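Local coordinates for protein class I phosphodiesterase PDEB1 (Leishmania major, PDB 2R8Q) that is a class I phosphodiesterase with an all-helical catalytic domain that holds zinc and magnesium beside a pocket occupied by 3-isobutyl-1-methylxanthine, at residues V97-D107 / W268-R278. Numbering follows the deposited sequence.
Sequences VPYHNFYHVVD and WAMAVTEEFYR. With ZN (zinc ion), chain C; IBM (3-isobutyl-1-methylxanthine), chain E.
Glu275 reaches from helix 262-285 to the turn before helix 102-118 and grips it with three hydrogen bonds. With CG anti to the backbone N (chi1 -179°) and the chain extended beyond it, the carboxylate arrives at the ND1 edge of His100, its plane turned 45° from the ring. Its OE2 takes the ring N-H of His100 ND1 at 2.6 Å, nearly straight (173°) and in the imidazole plane, on the syn side. Its other oxygen, OE1, accepts two backbone N-H groups, Tyr99 N on the anti side and His100 N on the syn side, each at 2.9 Å; all three donors stand somewhat out of the carboxylate plane, Tyr99 N the most. Beside this grip, the Tyr99 ring lies along Val272, whose CG2 makes a CH-pi contact 3.5 Å from the ring centroid, while Ala271 CB sits at the ring edge. Pro98 packs its CG over one face of the Arg278 guanidinium, which Glu274 OE2 holds at the edge through a salt bridge to NE (2.8 Å). At the other end, Asp107 OD2 lies 3.3 Å above the plane of the Trp268 indole, toward the rim, and a water joins Asp107 OD1 to Trp268 NE1. Farther out, Asn101 caps helix 102-118 weakly through Tyr103 N and ties back to Val97 O, Tyr99 OH is hydrogen-bonded to Asn257, and His144 stacks on His100. His104 binds zinc with His140, Asp141 and Asp254; a zinc-bound water lies 2.7 Å from His100 NE2. Tyr99, His100, Val272 and Phe276 line the 3-isobutyl-1-methylxanthine pocket. The straight ND1 bond probably fixes the rotation of the His100 ring, so that NE2 faces the zinc-bound water; this links helix 262-285 to the metal site.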
ATOM      1  N   VAL A  97      -9.950  16.290   9.057  1.00 20.05           N
ATOM      2  CA  VAL A  97     -11.031  15.552   9.705  1.00 19.10           C
ATOM      3  C   VAL A  97     -11.071  16.028  11.157  1.00 17.06           C
ATOM      4  O   VAL A  97     -10.091  16.576  11.657  1.00 17.55           O
ATOM      5  CB  VAL A  97     -10.794  14.030   9.644  1.00 17.97           C
ATOM      6  CG1 VAL A  97     -10.903  13.553   8.202  1.00 20.45           C
ATOM      7  CG2 VAL A  97      -9.422  13.687  10.205  1.00 18.59           C
ATOM      8  N   PRO A  98     -12.202  15.823  11.854  1.00 17.10           N
ATOM      9  CA  PRO A  98     -12.347  16.258  13.248  1.00 16.24           C
ATOM     10  C   PRO A  98     -11.349  15.738  14.272  1.00 15.77           C
ATOM     11  O   PRO A  98     -10.908  16.490  15.147  1.00 15.87           O
ATOM     12  CB  PRO A  98     -13.775  15.834  13.601  1.00 16.25           C
ATOM     13  CG  PRO A  98     -14.480  15.861  12.272  1.00 17.20           C
ATOM     14  CD  PRO A  98     -13.455  15.224  11.363  1.00 17.13           C
ATOM     15  N   TYR A  99     -10.993  14.460  14.172  1.00 15.49           N
ATOM     16  CA  TYR A  99     -10.085  13.873  15.141  1.00 14.71           C
ATOM     17  C   TYR A  99      -8.753  13.368  14.607  1.00 14.40           C
ATOM     18  O   TYR A  99      -7.701  13.731  15.132  1.00 14.19           O
ATOM     19  CB  TYR A  99     -10.788  12.727  15.876  1.00 15.39           C
ATOM     20  CG  TYR A  99      -9.949  12.097  16.964  1.00 13.99           C
ATOM     21  CD1 TYR A  99      -9.749  12.745  18.181  1.00 15.14           C
ATOM     22  CD2 TYR A  99      -9.341  10.861  16.767  1.00 15.05           C
ATOM     23  CE1 TYR A  99      -8.965  12.172  19.178  1.00 15.37           C
ATOM     24  CE2 TYR A  99      -8.554  10.283  17.749  1.00 14.60           C
ATOM     25  CZ  TYR A  99      -8.371  10.939  18.954  1.00 13.98           C
ATOM     26  OH  TYR A  99      -7.607  10.353  19.935  1.00 15.09           O
ATOM     27  N   HIS A 100      -8.786  12.535  13.570  1.00 13.91           N
ATOM     28  CA  HIS A 100      -7.549  11.979  13.035  1.00 13.92           C
ATOM     29  C   HIS A 100      -6.786  12.919  12.125  1.00 15.03           C
ATOM     30  O   HIS A 100      -6.425  12.575  10.996  1.00 15.84           O
ATOM     31  CB  HIS A 100      -7.821  10.648  12.332  1.00 15.01           C
ATOM     32  CG  HIS A 100      -8.099   9.521  13.279  1.00 14.79           C
ATOM     33  ND1 HIS A 100      -9.373   9.087  13.572  1.00 14.26           N
ATOM     34  CD2 HIS A 100      -7.262   8.769  14.035  1.00 14.87           C
ATOM     35  CE1 HIS A 100      -9.310   8.117  14.470  1.00 15.42           C
ATOM     36  NE2 HIS A 100      -8.041   7.907  14.768  1.00 14.91           N
ATOM     37  N   ASN A 101      -6.535  14.114  12.649  1.00 15.53           N
ATOM     38  CA  ASN A 101      -5.793  15.141  11.936  1.00 13.96           C
ATOM     39  C   ASN A 101      -4.396  15.245  12.548  1.00 15.37           C
ATOM     40  O   ASN A 101      -4.048  14.488  13.456  1.00 14.90           O
ATOM     41  CB  ASN A 101      -6.538  16.475  12.033  1.00 15.16           C
ATOM     42  CG  ASN A 101      -6.905  16.829  13.460  1.00 14.95           C
ATOM     43  OD1 ASN A 101      -6.047  16.855  14.338  1.00 15.13           O
ATOM     44  ND2 ASN A 101      -8.185  17.108  13.698  1.00 16.32           N
ATOM     45  N   PHE A 102      -3.592  16.184  12.055  1.00 14.49           N
ATOM     46  CA  PHE A 102      -2.228  16.342  12.543  1.00 14.77           C
ATOM     47  C   PHE A 102      -2.138  16.531  14.061  1.00 12.85           C
ATOM     48  O   PHE A 102      -1.203  16.046  14.692  1.00 13.39           O
ATOM     49  CB  PHE A 102      -1.562  17.517  11.813  1.00 14.39           C
ATOM     50  CG  PHE A 102      -0.101  17.700  12.133  1.00 13.84           C
ATOM     51  CD1 PHE A 102       0.819  16.678  11.896  1.00 14.42           C
ATOM     52  CD2 PHE A 102       0.360  18.914  12.637  1.00 15.79           C
ATOM     53  CE1 PHE A 102       2.178  16.863  12.153  1.00 14.95           C
ATOM     54  CE2 PHE A 102       1.718  19.113  12.899  1.00 15.18           C
ATOM     55  CZ  PHE A 102       2.629  18.088  12.657  1.00 13.95           C
ATOM     56  N   TYR A 103      -3.102  17.223  14.658  1.00 13.06           N
ATOM     57  CA  TYR A 103      -3.059  17.444  16.102  1.00 13.76           C
ATOM     58  C   TYR A 103      -3.104  16.157  16.916  1.00 14.05           C
ATOM     59  O   TYR A 103      -2.520  16.086  17.998  1.00 14.97           O
ATOM     60  CB  TYR A 103      -4.192  18.374  16.529  1.00 14.09           C
ATOM     61  CG  TYR A 103      -4.164  19.697  15.802  1.00 14.72           C
ATOM     62  CD1 TYR A 103      -5.216  20.076  14.970  1.00 15.66           C
ATOM     63  CD2 TYR A 103      -3.077  20.564  15.930  1.00 15.58           C
ATOM     64  CE1 TYR A 103      -5.190  21.288  14.283  1.00 16.37           C
ATOM     65  CE2 TYR A 103      -3.040  21.777  15.242  1.00 17.12           C
ATOM     66  CZ  TYR A 103      -4.098  22.132  14.423  1.00 17.06           C
ATOM     67  OH  TYR A 103      -4.081  23.327  13.735  1.00 19.83           O
ATOM     68  N   HIS A 104      -3.797  15.142  16.410  1.00 13.23           N
ATOM     69  CA  HIS A 104      -3.861  13.870  17.122  1.00 12.67           C
ATOM     70  C   HIS A 104      -2.489  13.212  17.197  1.00 13.55           C
ATOM     71  O   HIS A 104      -2.110  12.693  18.244  1.00 14.12           O
ATOM     72  CB  HIS A 104      -4.838  12.903  16.436  1.00 12.44           C
ATOM     73  CG  HIS A 104      -4.683  11.475  16.870  1.00 12.35           C
ATOM     74  ND1 HIS A 104      -4.946  11.050  18.158  1.00 12.77           N
ATOM     75  CD2 HIS A 104      -4.320  10.369  16.179  1.00 13.41           C
ATOM     76  CE1 HIS A 104      -4.756   9.744  18.237  1.00 13.15           C
ATOM     77  NE2 HIS A 104      -4.376   9.306  17.050  1.00 14.70           N
ATOM     78  N   VAL A 105      -1.734  13.224  16.099  1.00 12.95           N
ATOM     79  CA  VAL A 105      -0.425  12.572  16.144  1.00 13.41           C
ATOM     80  C   VAL A 105       0.597  13.395  16.919  1.00 13.02           C
ATOM     81  O   VAL A 105       1.509  12.839  17.524  1.00 14.11           O
ATOM     82  CB  VAL A 105       0.106  12.202  14.725  1.00 13.32           C
ATOM     83  CG1 VAL A 105      -0.893  11.269  14.040  1.00 14.02           C
ATOM     84  CG2 VAL A 105       0.350  13.444  13.880  1.00 13.74           C
ATOM     85  N   VAL A 106       0.435  14.716  16.923  1.00 14.00           N
ATOM     86  CA  VAL A 106       1.326  15.572  17.694  1.00 14.23           C
ATOM     87  C   VAL A 106       1.055  15.218  19.160  1.00 13.83           C
ATOM     88  O   VAL A 106       1.978  15.078  19.966  1.00 13.74           O
ATOM     89  CB  VAL A 106       1.016  17.068  17.442  1.00 13.84           C
ATOM     90  CG1 VAL A 106       1.709  17.942  18.490  1.00 16.43           C
ATOM     91  CG2 VAL A 106       1.480  17.451  16.040  1.00 15.16           C
ATOM     92  N   ASP A 107      -0.224  15.057  19.494  1.00 13.78           N
ATOM     93  CA  ASP A 107      -0.608  14.689  20.852  1.00 14.15           C
ATOM     94  C   ASP A 107      -0.047  13.322  21.250  1.00 14.68           C
ATOM     95  O   ASP A 107       0.480  13.164  22.344  1.00 14.07           O
ATOM     96  CB  ASP A 107      -2.133  14.680  20.985  1.00 14.56           C
ATOM     97  CG  ASP A 107      -2.599  14.167  22.333  1.00 15.39           C
ATOM     98  OD1 ASP A 107      -2.115  14.676  23.366  1.00 16.10           O
ATOM     99  OD2 ASP A 107      -3.460  13.258  22.358  1.00 16.93           O
ATOM    100  N   TRP A 268     -11.162  16.418  23.645  1.00 15.89           N
ATOM    101  CA  TRP A 268     -10.796  15.354  22.718  1.00 14.74           C
ATOM    102  C   TRP A 268     -12.043  14.533  22.412  1.00 14.67           C
ATOM    103  O   TRP A 268     -12.271  14.142  21.269  1.00 16.11           O
ATOM    104  CB  TRP A 268      -9.730  14.432  23.317  1.00 14.68           C
ATOM    105  CG  TRP A 268      -8.334  14.981  23.321  1.00 14.78           C
ATOM    106  CD1 TRP A 268      -7.543  15.188  24.415  1.00 15.67           C
ATOM    107  CD2 TRP A 268      -7.541  15.340  22.180  1.00 14.02           C
ATOM    108  NE1 TRP A 268      -6.309  15.649  24.029  1.00 15.79           N
ATOM    109  CE2 TRP A 268      -6.280  15.753  22.663  1.00 14.85           C
ATOM    110  CE3 TRP A 268      -7.772  15.352  20.799  1.00 14.61           C
ATOM    111  CZ2 TRP A 268      -5.249  16.175  21.811  1.00 13.90           C
ATOM    112  CZ3 TRP A 268      -6.745  15.774  19.947  1.00 15.44           C
ATOM    113  CH2 TRP A 268      -5.498  16.179  20.462  1.00 15.95           C
ATOM    114  N   ALA A 269     -12.845  14.266  23.442  1.00 14.20           N
ATOM    115  CA  ALA A 269     -14.064  13.478  23.265  1.00 15.67           C
ATOM    116  C   ALA A 269     -15.025  14.128  22.275  1.00 15.64           C
ATOM    117  O   ALA A 269     -15.715  13.436  21.520  1.00 16.89           O
ATOM    118  CB  ALA A 269     -14.754  13.264  24.612  1.00 15.79           C
ATOM    119  N   MET A 270     -15.078  15.456  22.277  1.00 15.39           N
ATOM    120  CA  MET A 270     -15.956  16.173  21.355  1.00 16.37           C
ATOM    121  C   MET A 270     -15.471  15.954  19.925  1.00 16.80           C
ATOM    122  O   MET A 270     -16.273  15.778  19.011  1.00 17.40           O
ATOM    123  CB  MET A 270     -15.967  17.671  21.676  1.00 18.17           C
ATOM    124  CG  MET A 270     -16.585  18.009  23.017  1.00 19.84           C
ATOM    125  SD  MET A 270     -16.487  19.783  23.359  1.00 23.69           S
ATOM    126  CE  MET A 270     -17.192  19.856  25.000  1.00 26.21           C
ATOM    127  N   ALA A 271     -14.150  15.963  19.737  1.00 15.13           N
ATOM    128  CA  ALA A 271     -13.573  15.763  18.414  1.00 15.39           C
ATOM    129  C   ALA A 271     -13.827  14.339  17.914  1.00 16.26           C
ATOM    130  O   ALA A 271     -14.205  14.143  16.760  1.00 17.43           O
ATOM    131  CB  ALA A 271     -12.075  16.054  18.445  1.00 15.75           C
ATOM    132  N   VAL A 272     -13.607  13.350  18.779  1.00 14.84           N
ATOM    133  CA  VAL A 272     -13.845  11.956  18.404  1.00 16.34           C
ATOM    134  C   VAL A 272     -15.313  11.785  18.027  1.00 17.11           C
ATOM    135  O   VAL A 272     -15.639  11.195  16.995  1.00 17.76           O
ATOM    136  CB  VAL A 272     -13.535  10.979  19.565  1.00 16.01           C
ATOM    137  CG1 VAL A 272     -13.952   9.562  19.177  1.00 18.30           C
ATOM    138  CG2 VAL A 272     -12.059  11.011  19.897  1.00 18.68           C
ATOM    139  N   THR A 273     -16.194  12.316  18.867  1.00 16.78           N
ATOM    140  CA  THR A 273     -17.626  12.210  18.633  1.00 17.91           C
ATOM    141  C   THR A 273     -18.047  12.776  17.285  1.00 18.01           C
ATOM    142  O   THR A 273     -18.801  12.139  16.549  1.00 18.12           O
ATOM    143  CB  THR A 273     -18.416  12.914  19.753  1.00 17.82           C
ATOM    144  OG1 THR A 273     -18.146  12.260  20.998  1.00 21.76           O
ATOM    145  CG2 THR A 273     -19.918  12.859  19.471  1.00 20.75           C
ATOM    146  N   GLU A 274     -17.562  13.969  16.952  1.00 17.51           N
ATOM    147  CA  GLU A 274     -17.919  14.577  15.679  1.00 18.86           C
ATOM    148  C   GLU A 274     -17.400  13.766  14.498  1.00 17.89           C
ATOM    149  O   GLU A 274     -18.072  13.670  13.472  1.00 18.25           O
ATOM    150  CB  GLU A 274     -17.395  16.011  15.594  1.00 20.53           C
ATOM    151  CG  GLU A 274     -17.711  16.724  14.272  1.00 22.45           C
ATOM    152  CD  GLU A 274     -19.193  16.693  13.897  1.00 24.80           C
ATOM    153  OE1 GLU A 274     -20.052  16.675  14.803  1.00 25.78           O
ATOM    154  OE2 GLU A 274     -19.497  16.703  12.685  1.00 25.71           O
ATOM    155  N   GLU A 275     -16.212  13.178  14.627  1.00 15.80           N
ATOM    156  CA  GLU A 275     -15.695  12.383  13.520  1.00 16.22           C
ATOM    157  C   GLU A 275     -16.569  11.143  13.332  1.00 16.11           C
ATOM    158  O   GLU A 275     -16.893  10.765  12.203  1.00 16.54           O
ATOM    159  CB  GLU A 275     -14.239  11.961  13.759  1.00 16.18           C
ATOM    160  CG  GLU A 275     -13.677  11.150  12.594  1.00 16.78           C
ATOM    161  CD  GLU A 275     -12.168  11.018  12.625  1.00 17.53           C
ATOM    162  OE1 GLU A 275     -11.478  12.059  12.680  1.00 17.49           O
ATOM    163  OE2 GLU A 275     -11.673   9.875  12.581  1.00 17.67           O
ATOM    164  N   PHE A 276     -16.945  10.516  14.444  1.00 16.90           N
ATOM    165  CA  PHE A 276     -17.797   9.332  14.397  1.00 16.47           C
ATOM    166  C   PHE A 276     -19.137   9.679  13.743  1.00 17.06           C
ATOM    167  O   PHE A 276     -19.628   8.941  12.885  1.00 17.22           O
ATOM    168  CB  PHE A 276     -18.047   8.788  15.811  1.00 15.95           C
ATOM    169  CG  PHE A 276     -16.900   7.996  16.387  1.00 17.07           C
ATOM    170  CD1 PHE A 276     -15.733   7.774  15.660  1.00 17.19           C
ATOM    171  CD2 PHE A 276     -17.002   7.457  17.665  1.00 18.98           C
ATOM    172  CE1 PHE A 276     -14.684   7.027  16.201  1.00 18.41           C
ATOM    173  CE2 PHE A 276     -15.961   6.712  18.213  1.00 19.52           C
ATOM    174  CZ  PHE A 276     -14.800   6.496  17.478  1.00 19.22           C
ATOM    175  N   TYR A 277     -19.730  10.798  14.149  1.00 17.36           N
ATOM    176  CA  TYR A 277     -21.009  11.216  13.582  1.00 17.67           C
ATOM    177  C   TYR A 277     -20.903  11.424  12.075  1.00 18.44           C
ATOM    178  O   TYR A 277     -21.837  11.127  11.332  1.00 18.14           O
ATOM    179  CB  TYR A 277     -21.500  12.509  14.240  1.00 19.02           C
ATOM    180  CG  TYR A 277     -22.062  12.341  15.635  1.00 20.33           C
ATOM    181  CD1 TYR A 277     -22.406  13.454  16.399  1.00 23.55           C
ATOM    182  CD2 TYR A 277     -22.262  11.078  16.187  1.00 21.14           C
ATOM    183  CE1 TYR A 277     -22.935  13.316  17.677  1.00 24.19           C
ATOM    184  CE2 TYR A 277     -22.793  10.927  17.467  1.00 25.00           C
ATOM    185  CZ  TYR A 277     -23.126  12.051  18.204  1.00 25.25           C
ATOM    186  OH  TYR A 277     -23.650  11.908  19.469  1.00 29.57           O
ATOM    187  N   ARG A 278     -19.766  11.933  11.614  1.00 18.56           N
ATOM    188  CA  ARG A 278     -19.609  12.146  10.184  1.00 17.71           C
ATOM    189  C   ARG A 278     -19.499  10.811   9.459  1.00 18.46           C
ATOM    190  O   ARG A 278     -19.937  10.691   8.314  1.00 19.80           O
ATOM    191  CB  ARG A 278     -18.399  13.041   9.898  1.00 18.55           C
ATOM    192  CG  ARG A 278     -18.600  14.460  10.403  1.00 19.62           C
ATOM    193  CD  ARG A 278     -17.500  15.408   9.964  1.00 21.65           C
ATOM    194  NE  ARG A 278     -17.659  16.708  10.607  1.00 22.61           N
ATOM    195  CZ  ARG A 278     -16.882  17.761  10.379  1.00 23.01           C
ATOM    196  NH1 ARG A 278     -15.879  17.676   9.517  1.00 23.77           N
ATOM    197  NH2 ARG A 278     -17.110  18.899  11.021  1.00 25.61           N
TER
HETATM  198 ZN    ZN C   1      -4.150   7.236  16.348  1.00 16.99          ZN
HETATM  199  N9  IBM E   3     -13.322   4.831  20.577  1.00 50.85           N
HETATM  200  C8  IBM E   3     -14.606   4.847  21.063  1.00 50.81           C
HETATM  201  N7  IBM E   3     -14.846   5.835  21.889  1.00 50.38           N
HETATM  202  C5  IBM E   3     -13.638   6.514  21.949  1.00 50.74           C
HETATM  203  C4  IBM E   3     -12.692   5.911  21.150  1.00 51.14           C
HETATM  204  N3  IBM E   3     -11.410   6.295  20.961  1.00 51.27           N
HETATM  205  C2  IBM E   3     -11.041   7.409  21.660  1.00 51.70           C
HETATM  206  N1  IBM E   3     -11.935   8.088  22.496  1.00 51.34           N
HETATM  207  C6  IBM E   3     -13.227   7.644  22.639  1.00 51.31           C
HETATM  208  O6  IBM E   3     -14.010   8.237  23.366  1.00 51.34           O
HETATM  209  O2  IBM E   3      -9.893   7.826  21.552  1.00 50.84           O
HETATM  210  C10 IBM E   3     -11.493   9.272  23.218  1.00 52.06           C
HETATM  211  C11 IBM E   3     -10.502   5.580  20.080  1.00 52.65           C
HETATM  212  C12 IBM E   3     -10.998   5.704  18.637  1.00 52.75           C
HETATM  213  C13 IBM E   3     -10.396   6.927  17.959  1.00 52.87           C
HETATM  214  C14 IBM E   3     -10.688   4.439  17.849  1.00 53.62           C
HETATM  215  O   HOH W   1      -6.395   6.951  16.696  1.00 18.68           O
HETATM  216  O   HOH W   2      -3.731  15.899  25.220  1.00 17.22           O
HETATM  217  O   HOH W   3      -4.484   5.169  15.828  1.00 17.59           O